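Local structure of hydrolase, isochorismatase family (Pseudomonas putida, 4L07) at residues M48-K52 / D102-G106; E53-A58 / I199-R204; A60-P64 / L203-A207; V141-S147 / C170-R174; V164-C170 / Y190-S196. The protein is a maleamate amidase of the isochorismatase family, which probably hydrolyses the amide bond of maleamate to give maleate and ammonia. All coordinates share one frame; numbering follows the deposited sequence.

Along the chain contact 1 closes first; contacts 4 and 5 follow within the 140 residues that separate the two segments of contact 2. Contacts 4 and 5 lie about 10 Å apart between centres, share C170 and strand 163-172, and join neighbouring strands of the six-stranded parallel sheet (138-144, 163-172, 192-194). Contacts 1 and 2 follow one another down helix 45-60, with centres about 13 Å apart. Contacts 2 and 3 share L203 and R204, with centres about 7 Å apart, and fasten helix 196-207 to helix 45-60 and the turn after it. Packing of R50 and T51 on C170 links helix 45-60 to the sheet. Contact 5 leads into helix 196-207, which contacts 2 and 3 tie into the alpha/beta fold.

Contact 1: residues M48-K52 / D102-G106; sequences MSRTK and DMATG
The thioether of M48 lies across the carboxylate of D102, an apolar end set against a charged group: M48 CE is 3.4 Å from D102 OD2, and the two side chains cross at about a right angle. The M48 side chain bends at chi3 (-66°), which carries the methyl over to A104 as well, with CE 3.9 Å from A104 CB. No hydrogen bond spans the segments, so contact here is van der Waals in kind. One turn on, K52 lays its aliphatic part along the backbone of 104-106; its CB is 3.4 Å from T105 O and its CE 3.8 Å from G106 CA, while its NZ turns to a salt bridge with D56. The carboxylate of D102 is held from two sides, OD2 by T34 and OD1 by the backbone N of A104 at 2.9 Å. Were D102 an alanine, A104 N and the T34 hydroxyl would probably lose their acceptor, and M48 SD and CE the carboxylate they lie against. Carbonyl D102 O takes both T105 N and T105 OG1. Helix 45-60 thus packs on a short 3-10 segment, 103-105, that is opened by an Asx turn at D102.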
# COMPACT_ATOMS: atom_id res chain seq x y z
N MET A 48 0.21 -10.46 -28.25
CA MET A 48 -1.00 -9.63 -28.25
C MET A 48 -2.20 -10.34 -28.87
O MET A 48 -3.32 -10.17 -28.41
CB MET A 48 -0.75 -8.28 -28.94
CG MET A 48 0.04 -7.30 -28.10
SD MET A 48 0.15 -5.64 -28.78
CE MET A 48 1.14 -5.93 -30.26
N SER A 49 -1.97 -11.13 -29.91
CA SER A 49 -3.07 -11.87 -30.53
C SER A 49 -3.58 -12.99 -29.62
O SER A 49 -4.78 -13.24 -29.57
CB SER A 49 -2.69 -12.39 -31.91
OG SER A 49 -1.62 -13.30 -31.83
N ARG A 50 -2.68 -13.65 -28.89
CA ARG A 50 -3.08 -14.65 -27.90
C ARG A 50 -3.85 -13.97 -26.75
O ARG A 50 -4.88 -14.48 -26.30
CB ARG A 50 -1.88 -15.43 -27.34
CG ARG A 50 -1.06 -16.23 -28.36
CD ARG A 50 -1.82 -17.44 -28.90
NE ARG A 50 -2.74 -17.07 -29.97
CZ ARG A 50 -2.37 -16.72 -31.21
NH1 ARG A 50 -1.09 -16.68 -31.55
NH2 ARG A 50 -3.29 -16.40 -32.10
N THR A 51 -3.34 -12.83 -26.30
CA THR A 51 -3.97 -12.07 -25.23
C THR A 51 -5.37 -11.61 -25.66
O THR A 51 -6.32 -11.70 -24.89
CB THR A 51 -3.10 -10.87 -24.79
OG1 THR A 51 -1.82 -11.36 -24.34
CG2 THR A 51 -3.76 -10.09 -23.65
N LYS A 52 -5.49 -11.15 -26.91
CA LYS A 52 -6.80 -10.71 -27.44
C LYS A 52 -7.84 -11.83 -27.34
O LYS A 52 -8.99 -11.58 -26.97
CB LYS A 52 -6.68 -10.21 -28.88
CG LYS A 52 -7.99 -9.68 -29.46
CD LYS A 52 -7.80 -9.10 -30.85
CE LYS A 52 -9.11 -8.62 -31.46
NZ LYS A 52 -10.13 -9.70 -31.59
N ASP A 102 -2.13 -0.65 -27.21
CA ASP A 102 -2.03 -1.12 -28.59
C ASP A 102 -3.36 -1.75 -29.03
O ASP A 102 -3.90 -2.62 -28.36
CB ASP A 102 -0.88 -2.12 -28.72
CG ASP A 102 -0.50 -2.41 -30.17
OD1 ASP A 102 -1.42 -2.50 -31.01
OD2 ASP A 102 0.71 -2.55 -30.45
N MET A 103 -3.88 -1.29 -30.17
CA MET A 103 -5.17 -1.79 -30.68
C MET A 103 -5.18 -3.29 -30.99
O MET A 103 -6.25 -3.90 -31.01
CB MET A 103 -5.64 -0.97 -31.90
CG MET A 103 -6.32 0.35 -31.56
SD MET A 103 -7.69 0.23 -30.38
CE MET A 103 -8.93 -0.68 -31.32
N ALA A 104 -4.00 -3.87 -31.21
CA ALA A 104 -3.86 -5.31 -31.47
C ALA A 104 -4.31 -6.18 -30.29
O ALA A 104 -4.55 -7.37 -30.46
CB ALA A 104 -2.41 -5.64 -31.85
N THR A 105 -4.43 -5.57 -29.11
CA THR A 105 -4.95 -6.27 -27.93
C THR A 105 -6.46 -6.46 -28.02
O THR A 105 -7.03 -7.27 -27.29
CB THR A 105 -4.68 -5.48 -26.64
OG1 THR A 105 -5.38 -4.24 -26.70
CG2 THR A 105 -3.19 -5.23 -26.47
N GLY A 106 -7.10 -5.69 -28.90
CA GLY A 106 -8.54 -5.71 -29.05
C GLY A 106 -9.27 -4.97 -27.94
O GLY A 106 -10.45 -5.19 -27.72

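Contact 2: residues E53-A58 / I199-R204; sequences EICDLA and ILKWLR
Helix segments 53-58 and 199-204 run almost exactly parallel, their axes 10.0 Å apart at closest approach and only 5° from alignment, and the CA atoms of I54 and L200, and of A58 and L203, are nearest each other. L57 is the main projection from the first segment. Its CD1 drops onto the backbone of the other helix, 3.4 Å from L200 O, and also meets L203 CB and R204 CG at 3.8 Å each. Both of its torsions are off the usual staggered values (chi1 -145°, chi2 -147°), and in this setting the second branch, CD2, stands over the centre of the R204 guanidinium, 4.0 Å above its plane. The arginine chain, extended from CG to NE, crosses the leucine at about a right angle; its aliphatic stem and its flat end therefore both meet L57.

L200 answers from the second helix. Its CD2 approaches the backbone of the first, 3.6 Å from E53 O and 3.8 Å from I54 CA. On the side nearer the sheet, I54 CD1 packs against I199 CG2 at 3.8 Å, and L203 CD1 lies between I54 and A58, more loosely at 4.3 Å from A58 CB. I54 also reaches P167 and C170, and I199 reaches L165, so these two isoleucines join the helix pair to strand 163-172. No hydrogen bond crosses the interface. Two parallel helices, 45-60 and 196-207, side by side on one face of a parallel sheet are what the three-layer alpha/beta fold of the isochorismatase family provides.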
# COMPACT_ATOMS: atom_id res chain seq x y z
N GLU A 53 -7.44 -13.05 -27.67
CA GLU A 53 -8.33 -14.21 -27.58
C GLU A 53 -8.81 -14.45 -26.15
O GLU A 53 -10.00 -14.66 -25.91
CB GLU A 53 -7.64 -15.47 -28.13
CG GLU A 53 -7.26 -15.37 -29.60
CD GLU A 53 -6.64 -16.64 -30.15
OE1 GLU A 53 -5.77 -17.24 -29.47
OE2 GLU A 53 -7.02 -17.04 -31.27
N ILE A 54 -7.88 -14.39 -25.20
CA ILE A 54 -8.20 -14.54 -23.78
C ILE A 54 -9.16 -13.45 -23.30
O ILE A 54 -10.18 -13.74 -22.67
CB ILE A 54 -6.92 -14.57 -22.92
CG1 ILE A 54 -6.14 -15.87 -23.16
CG2 ILE A 54 -7.25 -14.43 -21.44
CD1 ILE A 54 -4.80 -15.94 -22.44
N CYS A 55 -8.83 -12.20 -23.62
CA CYS A 55 -9.65 -11.04 -23.21
C CYS A 55 -11.04 -11.08 -23.84
O CYS A 55 -12.03 -10.83 -23.15
CB CYS A 55 -8.94 -9.73 -23.55
SG CYS A 55 -7.47 -9.39 -22.55
N ASP A 56 -11.11 -11.41 -25.13
CA ASP A 56 -12.41 -11.53 -25.81
C ASP A 56 -13.33 -12.56 -25.14
O ASP A 56 -14.52 -12.30 -24.96
CB ASP A 56 -12.25 -11.85 -27.30
CG ASP A 56 -11.76 -10.66 -28.11
OD1 ASP A 56 -11.61 -9.56 -27.54
OD2 ASP A 56 -11.52 -10.81 -29.32
N LEU A 57 -12.76 -13.71 -24.77
CA LEU A 57 -13.53 -14.74 -24.07
C LEU A 57 -13.95 -14.26 -22.68
O LEU A 57 -15.12 -14.32 -22.33
CB LEU A 57 -12.71 -16.04 -23.95
CG LEU A 57 -13.37 -17.43 -24.03
CD1 LEU A 57 -12.63 -18.41 -23.13
CD2 LEU A 57 -14.87 -17.47 -23.74
N ALA A 58 -12.98 -13.80 -21.89
CA ALA A 58 -13.26 -13.33 -20.52
C ALA A 58 -14.32 -12.23 -20.49
O ALA A 58 -15.26 -12.28 -19.68
CB ALA A 58 -11.98 -12.85 -19.85
N ILE A 199 -5.62 -21.60 -20.69
CA ILE A 199 -6.44 -20.52 -20.14
C ILE A 199 -7.84 -20.50 -20.76
O ILE A 199 -8.84 -20.46 -20.05
CB ILE A 199 -5.76 -19.13 -20.29
CG1 ILE A 199 -4.44 -19.09 -19.50
CG2 ILE A 199 -6.69 -18.00 -19.86
CD1 ILE A 199 -4.56 -19.38 -18.01
N LEU A 200 -7.89 -20.56 -22.09
CA LEU A 200 -9.16 -20.49 -22.82
C LEU A 200 -10.11 -21.62 -22.43
O LEU A 200 -11.28 -21.38 -22.14
CB LEU A 200 -8.93 -20.48 -24.33
CG LEU A 200 -8.23 -19.26 -24.94
CD1 LEU A 200 -7.78 -19.57 -26.36
CD2 LEU A 200 -9.10 -18.01 -24.89
N LYS A 201 -9.59 -22.85 -22.40
CA LYS A 201 -10.35 -24.03 -21.99
C LYS A 201 -10.83 -23.88 -20.55
O LYS A 201 -11.98 -24.18 -20.23
CB LYS A 201 -9.51 -25.29 -22.16
CG LYS A 201 -10.20 -26.60 -21.82
CD LYS A 201 -9.28 -27.79 -22.07
CE LYS A 201 -9.81 -29.06 -21.44
NZ LYS A 201 -10.96 -29.64 -22.19
N TRP A 202 -9.94 -23.39 -19.68
CA TRP A 202 -10.25 -23.17 -18.27
C TRP A 202 -11.34 -22.15 -18.05
O TRP A 202 -12.24 -22.38 -17.24
CB TRP A 202 -8.98 -22.80 -17.49
CG TRP A 202 -9.27 -22.41 -16.06
CD1 TRP A 202 -9.73 -23.24 -15.04
CD2 TRP A 202 -9.15 -21.08 -15.45
NE1 TRP A 202 -9.90 -22.53 -13.88
CE2 TRP A 202 -9.57 -21.23 -14.06
CE3 TRP A 202 -8.75 -19.83 -15.91
CZ2 TRP A 202 -9.58 -20.16 -13.17
CZ3 TRP A 202 -8.77 -18.75 -15.01
CH2 TRP A 202 -9.17 -18.92 -13.67
N LEU A 203 -11.29 -21.02 -18.77
CA LEU A 203 -12.33 -19.99 -18.64
C LEU A 203 -13.71 -20.52 -19.05
O LEU A 203 -14.70 -20.25 -18.37
CB LEU A 203 -11.97 -18.73 -19.44
CG LEU A 203 -10.74 -17.92 -18.99
CD1 LEU A 203 -10.37 -16.86 -20.02
CD2 LEU A 203 -10.96 -17.30 -17.61
N ARG A 204 -13.76 -21.28 -20.14
CA ARG A 204 -15.01 -21.92 -20.58
C ARG A 204 -15.54 -22.88 -19.51
O ARG A 204 -16.75 -22.93 -19.26
CB ARG A 204 -14.82 -22.66 -21.91
CG ARG A 204 -14.57 -21.73 -23.08
CD ARG A 204 -14.69 -22.45 -24.42
NE ARG A 204 -14.45 -21.53 -25.53
CZ ARG A 204 -15.38 -20.73 -26.07
NH1 ARG A 204 -16.62 -20.72 -25.62
NH2 ARG A 204 -15.05 -19.93 -27.08

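Contact 3: residues A60-P64 / L203-A207; sequences ALEFP and LRSVA
The F63 ring meets helix 203-207 chiefly at its rim. At its edge, near the ring plane, lies L203 O, 4.1 Å from F63 CE2, while V206 CG2 approaches obliquely and comes to 3.6 Å from F63 CZ. One face carries L61 O, 3.8 Å above the plane and offset toward the rim, a contact made by the loop with itself. F63 and L203 run antiparallel alongside one another, with F63 CD2 4.1 Å from L203 CD2.

The L61 side chain leaves from the face that carries L61 O. Both of its methyls close on A207 CB at 3.7 Å, and CD1 also reaches L203 O at 3.5 Å. Its CG stands anti to the carbonyl carbon (chi1 -65°), which sends the fork across to A207. Between these two side chains the positive phi of E62 ends helix 45-60 in a Schellman motif, and L61 and F63 both point at the same helix. P22 of strand 22-27 also packs on F63, L203 and V206.

With no hydrogen bond or charge pair across it, the contact depends on shape: the turn after helix 45-60 is held to the end of helix 196-207 by apolar contact, with the L203 carbonyl as the polar atom touched.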
# COMPACT_ATOMS: atom_id res chain seq x y z
N ALA A 60 -16.65 -11.50 -22.73
CA ALA A 60 -17.94 -12.08 -23.11
C ALA A 60 -18.57 -12.88 -21.96
O ALA A 60 -19.79 -12.91 -21.83
CB ALA A 60 -17.79 -12.95 -24.35
N LEU A 61 -17.73 -13.49 -21.13
CA LEU A 61 -18.18 -14.26 -19.97
C LEU A 61 -18.41 -13.38 -18.73
O LEU A 61 -18.74 -13.89 -17.66
CB LEU A 61 -17.19 -15.39 -19.64
CG LEU A 61 -17.03 -16.51 -20.68
CD1 LEU A 61 -15.98 -17.51 -20.22
CD2 LEU A 61 -18.35 -17.21 -20.97
N GLU A 62 -18.23 -12.07 -18.90
CA GLU A 62 -18.41 -11.07 -17.83
C GLU A 62 -17.43 -11.21 -16.66
O GLU A 62 -17.76 -10.90 -15.51
CB GLU A 62 -19.88 -11.01 -17.37
CG GLU A 62 -20.81 -10.58 -18.49
CD GLU A 62 -22.29 -10.64 -18.13
OE1 GLU A 62 -23.11 -10.18 -18.95
OE2 GLU A 62 -22.64 -11.14 -17.04
N PHE A 63 -16.23 -11.69 -16.97
CA PHE A 63 -15.12 -11.67 -16.01
C PHE A 63 -14.36 -10.37 -16.23
O PHE A 63 -14.23 -9.91 -17.37
CB PHE A 63 -14.18 -12.86 -16.23
CG PHE A 63 -14.85 -14.20 -16.13
CD1 PHE A 63 -15.87 -14.44 -15.21
CD2 PHE A 63 -14.42 -15.25 -16.94
CE1 PHE A 63 -16.47 -15.68 -15.12
CE2 PHE A 63 -15.02 -16.50 -16.85
CZ PHE A 63 -16.04 -16.71 -15.94
N PRO A 64 -13.85 -9.76 -15.14
CA PRO A 64 -13.12 -8.49 -15.30
C PRO A 64 -11.91 -8.60 -16.22
O PRO A 64 -11.15 -9.56 -16.15
CB PRO A 64 -12.69 -8.16 -13.87
CG PRO A 64 -13.75 -8.79 -13.02
CD PRO A 64 -14.08 -10.08 -13.72
N LEU A 203 -11.29 -21.02 -18.77
CA LEU A 203 -12.33 -19.99 -18.64
C LEU A 203 -13.71 -20.52 -19.05
O LEU A 203 -14.70 -20.25 -18.37
CB LEU A 203 -11.97 -18.73 -19.44
CG LEU A 203 -10.74 -17.92 -18.99
CD1 LEU A 203 -10.37 -16.86 -20.02
CD2 LEU A 203 -10.96 -17.30 -17.61
N ARG A 204 -13.76 -21.28 -20.14
CA ARG A 204 -15.01 -21.92 -20.58
C ARG A 204 -15.54 -22.88 -19.51
O ARG A 204 -16.75 -22.93 -19.26
CB ARG A 204 -14.82 -22.66 -21.91
CG ARG A 204 -14.57 -21.73 -23.08
CD ARG A 204 -14.69 -22.45 -24.42
NE ARG A 204 -14.45 -21.53 -25.53
CZ ARG A 204 -15.38 -20.73 -26.07
NH1 ARG A 204 -16.62 -20.72 -25.62
NH2 ARG A 204 -15.05 -19.93 -27.08
N SER A 205 -14.62 -23.61 -18.88
CA SER A 205 -14.96 -24.55 -17.82
C SER A 205 -15.58 -23.87 -16.59
O SER A 205 -16.59 -24.34 -16.07
CB SER A 205 -13.75 -25.39 -17.43
OG SER A 205 -14.12 -26.41 -16.53
N VAL A 206 -14.99 -22.77 -16.12
CA VAL A 206 -15.57 -22.07 -14.96
C VAL A 206 -16.91 -21.41 -15.24
O VAL A 206 -17.78 -21.39 -14.37
CB VAL A 206 -14.57 -21.15 -14.18
CG1 VAL A 206 -13.15 -21.26 -14.71
CG2 VAL A 206 -15.05 -19.70 -14.10
N ALA A 207 -17.10 -20.92 -16.46
CA ALA A 207 -18.39 -20.37 -16.88
C ALA A 207 -19.46 -21.47 -16.94
O ALA A 207 -20.62 -21.23 -16.58
CB ALA A 207 -18.28 -19.67 -18.21

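Contact 4: residues V141-S147 / C170-R174; sequences VTGATTS and CCADR. With SO4 (sulfate ion), chain C.
At the carboxyl end of the parallel sheet, where strand 138-144 passes into helix 146-159, the two strands of a beta-alpha-beta unit are joined and a sulfate is bound. G143 N gives to C170 O and A172 N to G143 O, the latter at 3.0 Å and nearly straight. Past the strand a cis peptide precedes T145, and T146 N reaches A172 O from above the carbonyl plane. This strand-to-helix turn is where members of the isochorismatase family place their active site, and the anion probably marks that region. The T145 hydroxyl, set between backbone N and carbonyl carbon (chi1 62°), and T145 N both give to sulfate O2, OG1 at 2.7 Å. R174 grips O1 edge-on with NH1 and NH2, both at 2.8 Å, and T145 CG2 covers one face of its guanidinium. C149 N of the same chain and K189 NZ of the second subunit also bond the sulfate.

D173 ties the strand end to the first turn of the helix. Its OD2 takes the S147 hydroxyl at 2.7 Å on the syn lone pair and S147 N at 2.9 Å from above the carboxylate plane, while OD1 accepts R174 N. With a leucine at D173, S147 N and R174 N would probably lose these acceptors, and the S147 hydroxyl its main one, keeping a weak bond to K189 of the second subunit. T146 OG1 is hydrogen-bonded to H179.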
# COMPACT_ATOMS: atom_id res chain seq x y z
N VAL A 141 -2.24 -13.21 -15.77
CA VAL A 141 -1.37 -12.09 -16.07
C VAL A 141 -0.71 -12.27 -17.43
O VAL A 141 -0.15 -13.33 -17.72
CB VAL A 141 -0.31 -11.87 -14.96
CG1 VAL A 141 0.51 -10.62 -15.24
CG2 VAL A 141 -0.97 -11.76 -13.59
N THR A 142 -0.79 -11.23 -18.25
CA THR A 142 -0.21 -11.18 -19.59
C THR A 142 0.48 -9.82 -19.75
O THR A 142 0.28 -8.93 -18.92
CB THR A 142 -1.30 -11.29 -20.68
OG1 THR A 142 -2.14 -10.12 -20.66
CG2 THR A 142 -2.17 -12.53 -20.47
N GLY A 143 1.28 -9.65 -20.79
CA GLY A 143 1.83 -8.33 -21.09
C GLY A 143 3.32 -8.23 -21.38
O GLY A 143 3.95 -9.20 -21.80
N ALA A 144 3.87 -7.04 -21.15
CA ALA A 144 5.28 -6.76 -21.41
C ALA A 144 5.87 -5.90 -20.30
O ALA A 144 5.22 -4.97 -19.84
CB ALA A 144 5.42 -6.05 -22.75
N THR A 145 7.10 -6.19 -19.84
CA THR A 145 7.89 -7.33 -20.30
C THR A 145 7.89 -8.40 -19.22
O THR A 145 7.68 -8.11 -18.04
CB THR A 145 9.35 -6.94 -20.59
OG1 THR A 145 9.98 -6.46 -19.39
CG2 THR A 145 9.41 -5.86 -21.67
N THR A 146 8.13 -9.64 -19.62
CA THR A 146 8.13 -10.76 -18.69
C THR A 146 8.98 -10.50 -17.45
O THR A 146 8.52 -10.70 -16.32
CB THR A 146 8.62 -12.04 -19.37
OG1 THR A 146 8.01 -12.12 -20.67
CG2 THR A 146 8.24 -13.27 -18.56
N SER A 147 10.21 -10.04 -17.67
CA SER A 147 11.17 -9.85 -16.58
C SER A 147 10.93 -8.58 -15.77
O SER A 147 11.46 -8.45 -14.67
CB SER A 147 12.61 -9.89 -17.08
OG SER A 147 12.86 -8.93 -18.10
N CYS A 170 1.76 -15.28 -23.88
CA CYS A 170 1.15 -13.95 -23.81
C CYS A 170 2.09 -12.91 -23.19
O CYS A 170 1.71 -11.75 -22.98
CB CYS A 170 -0.13 -14.01 -22.98
SG CYS A 170 -1.44 -14.95 -23.77
N CYS A 171 3.30 -13.35 -22.89
CA CYS A 171 4.30 -12.51 -22.24
C CYS A 171 5.44 -12.23 -23.21
O CYS A 171 6.03 -13.16 -23.76
CB CYS A 171 4.80 -13.20 -20.98
SG CYS A 171 3.53 -13.42 -19.70
N ALA A 172 5.73 -10.95 -23.43
CA ALA A 172 6.79 -10.53 -24.33
C ALA A 172 7.96 -9.93 -23.55
O ALA A 172 7.76 -9.32 -22.49
CB ALA A 172 6.26 -9.53 -25.35
N ASP A 173 9.17 -10.09 -24.06
CA ASP A 173 10.35 -9.48 -23.45
C ASP A 173 11.38 -9.07 -24.51
O ASP A 173 11.24 -9.40 -25.70
CB ASP A 173 10.96 -10.42 -22.41
CG ASP A 173 11.65 -9.68 -21.28
OD1 ASP A 173 12.15 -8.56 -21.51
OD2 ASP A 173 11.71 -10.23 -20.15
N ARG A 174 12.40 -8.34 -24.05
CA ARG A 174 13.47 -7.81 -24.91
C ARG A 174 14.51 -8.84 -25.27
O ARG A 174 15.25 -8.66 -26.25
CB ARG A 174 14.17 -6.64 -24.22
CG ARG A 174 13.26 -5.45 -24.06
CD ARG A 174 13.90 -4.28 -23.34
NE ARG A 174 12.89 -3.24 -23.19
CZ ARG A 174 12.08 -3.13 -22.14
NH1 ARG A 174 12.18 -3.98 -21.12
NH2 ARG A 174 11.17 -2.16 -22.11
S SO4 C . 9.51 -3.25 -18.34
O1 SO4 C . 9.91 -3.05 -19.76
O2 SO4 C . 8.65 -4.43 -18.20
O3 SO4 C . 10.72 -3.44 -17.52
O4 SO4 C . 8.78 -2.05 -17.83

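Contact 5: residues V164-C170 / Y190-S196; sequences VLVPADC and YGDVTDS
V166 is bonded through both N and O to strand 192-194, giving to D192 O at 2.8 Å and accepting T194 N at 2.9 Å. Bonds from D192 N to V164 O and from A168 N to T194 O extend the pairing at its two ends. V164 N gives to a water that donates to Y190 O. V193 N gives instead to Q187 OE1.

The D169 carboxylate receives the start of helix 196-207 with one oxygen for each donor: OD1 takes the S196 hydroxyl at 2.6 Å, and OD2 takes S196 N at 2.9 Å on its syn lone pair. This two-point hold fixes the turn of the carboxylate. D195 caps D198 N, T194 OG1 pairs with the D198 side chain, and D192 is satisfied through OD2 by V16 N and through OD1 by a salt bridge to K85 of the second subunit.

V166 and V193 project together from one face, V166 CG1 pressing V193 CG2 at 3.4 Å, tighter than usual. L165 CD2 meets D192 CB at 4.0 Å on the opposite face. The strand axes run at 26°, 4.6 Å apart, a parallel pair whose connection through helix 176-189 makes a beta-alpha-beta crossover ending in one of the sheet's two edge strands within this chain.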
# COMPACT_ATOMS: atom_id res chain seq x y z
N VAL A 164 -2.52 -16.97 -9.09
CA VAL A 164 -1.96 -16.40 -10.31
C VAL A 164 -1.65 -17.44 -11.38
O VAL A 164 -0.98 -18.45 -11.11
CB VAL A 164 -0.68 -15.59 -10.03
CG1 VAL A 164 -0.11 -15.00 -11.32
CG2 VAL A 164 -0.96 -14.46 -9.05
N LEU A 165 -2.14 -17.16 -12.59
CA LEU A 165 -1.81 -17.95 -13.77
C LEU A 165 -1.13 -17.06 -14.81
O LEU A 165 -1.56 -15.93 -15.05
CB LEU A 165 -3.08 -18.56 -14.37
CG LEU A 165 -4.01 -19.35 -13.43
CD1 LEU A 165 -5.27 -19.78 -14.17
CD2 LEU A 165 -3.30 -20.56 -12.84
N VAL A 166 -0.06 -17.57 -15.42
CA VAL A 166 0.66 -16.81 -16.43
C VAL A 166 0.83 -17.61 -17.73
O VAL A 166 1.63 -18.55 -17.78
CB VAL A 166 2.02 -16.27 -15.89
CG1 VAL A 166 2.85 -17.37 -15.27
CG2 VAL A 166 2.81 -15.55 -16.97
N PRO A 167 0.07 -17.24 -18.77
CA PRO A 167 0.28 -17.87 -20.08
C PRO A 167 1.55 -17.32 -20.73
O PRO A 167 1.59 -16.16 -21.13
CB PRO A 167 -0.97 -17.48 -20.88
CG PRO A 167 -1.50 -16.26 -20.20
CD PRO A 167 -1.13 -16.38 -18.75
N ALA A 168 2.57 -18.17 -20.82
CA ALA A 168 3.89 -17.78 -21.30
C ALA A 168 3.85 -17.18 -22.70
O ALA A 168 4.61 -16.26 -23.02
CB ALA A 168 4.84 -18.97 -21.25
N ASP A 169 2.95 -17.70 -23.54
CA ASP A 169 2.81 -17.23 -24.91
C ASP A 169 2.07 -15.89 -25.02
O ASP A 169 1.78 -15.43 -26.13
CB ASP A 169 2.17 -18.31 -25.81
CG ASP A 169 0.76 -18.69 -25.38
OD1 ASP A 169 -0.03 -19.10 -26.26
OD2 ASP A 169 0.44 -18.60 -24.18
N CYS A 170 1.76 -15.28 -23.88
CA CYS A 170 1.15 -13.95 -23.81
C CYS A 170 2.09 -12.91 -23.19
O CYS A 170 1.71 -11.75 -22.98
CB CYS A 170 -0.13 -14.01 -22.98
SG CYS A 170 -1.44 -14.95 -23.77
N TYR A 190 5.61 -18.25 -7.32
CA TYR A 190 4.55 -17.23 -7.37
C TYR A 190 3.25 -17.61 -8.07
O TYR A 190 2.18 -17.18 -7.65
CB TYR A 190 5.08 -15.91 -7.94
CG TYR A 190 6.33 -15.42 -7.24
CD1 TYR A 190 6.34 -15.15 -5.87
CD2 TYR A 190 7.52 -15.25 -7.95
CE1 TYR A 190 7.49 -14.71 -5.23
CE2 TYR A 190 8.67 -14.81 -7.32
CZ TYR A 190 8.65 -14.54 -5.97
OH TYR A 190 9.81 -14.10 -5.34
N GLY A 191 3.33 -18.40 -9.14
CA GLY A 191 2.13 -18.74 -9.88
C GLY A 191 2.35 -19.93 -10.78
O GLY A 191 3.44 -20.50 -10.80
N ASP A 192 1.31 -20.33 -11.52
CA ASP A 192 1.46 -21.39 -12.51
C ASP A 192 1.68 -20.82 -13.91
O ASP A 192 0.84 -20.08 -14.44
CB ASP A 192 0.24 -22.33 -12.49
CG ASP A 192 0.42 -23.49 -11.52
OD1 ASP A 192 1.51 -23.62 -10.92
OD2 ASP A 192 -0.53 -24.29 -11.35
N VAL A 193 2.82 -21.18 -14.50
CA VAL A 193 3.14 -20.85 -15.88
C VAL A 193 2.50 -21.90 -16.78
O VAL A 193 2.68 -23.10 -16.58
CB VAL A 193 4.67 -20.77 -16.12
CG1 VAL A 193 4.99 -20.44 -17.58
CG2 VAL A 193 5.31 -19.75 -15.19
N THR A 194 1.77 -21.43 -17.77
CA THR A 194 0.99 -22.28 -18.64
C THR A 194 0.90 -21.63 -20.02
O THR A 194 1.82 -20.94 -20.39
CB THR A 194 -0.38 -22.65 -18.03
OG1 THR A 194 -1.06 -23.56 -18.89
CG2 THR A 194 -1.22 -21.41 -17.78
N ASP A 195 -0.12 -21.94 -20.80
CA ASP A 195 -0.29 -21.29 -22.11
C ASP A 195 -1.74 -20.86 -22.36
O ASP A 195 -2.64 -21.23 -21.61
CB ASP A 195 0.26 -22.16 -23.26
CG ASP A 195 -0.46 -23.49 -23.42
OD1 ASP A 195 0.11 -24.38 -24.10
OD2 ASP A 195 -1.59 -23.67 -22.92
N SER A 196 -1.95 -20.07 -23.42
CA SER A 196 -3.26 -19.49 -23.71
C SER A 196 -4.34 -20.55 -23.98
O SER A 196 -5.48 -20.38 -23.56
CB SER A 196 -3.18 -18.48 -24.86
OG SER A 196 -2.65 -19.05 -26.04
O HOH W 1 -0.50 -18.22 -7.42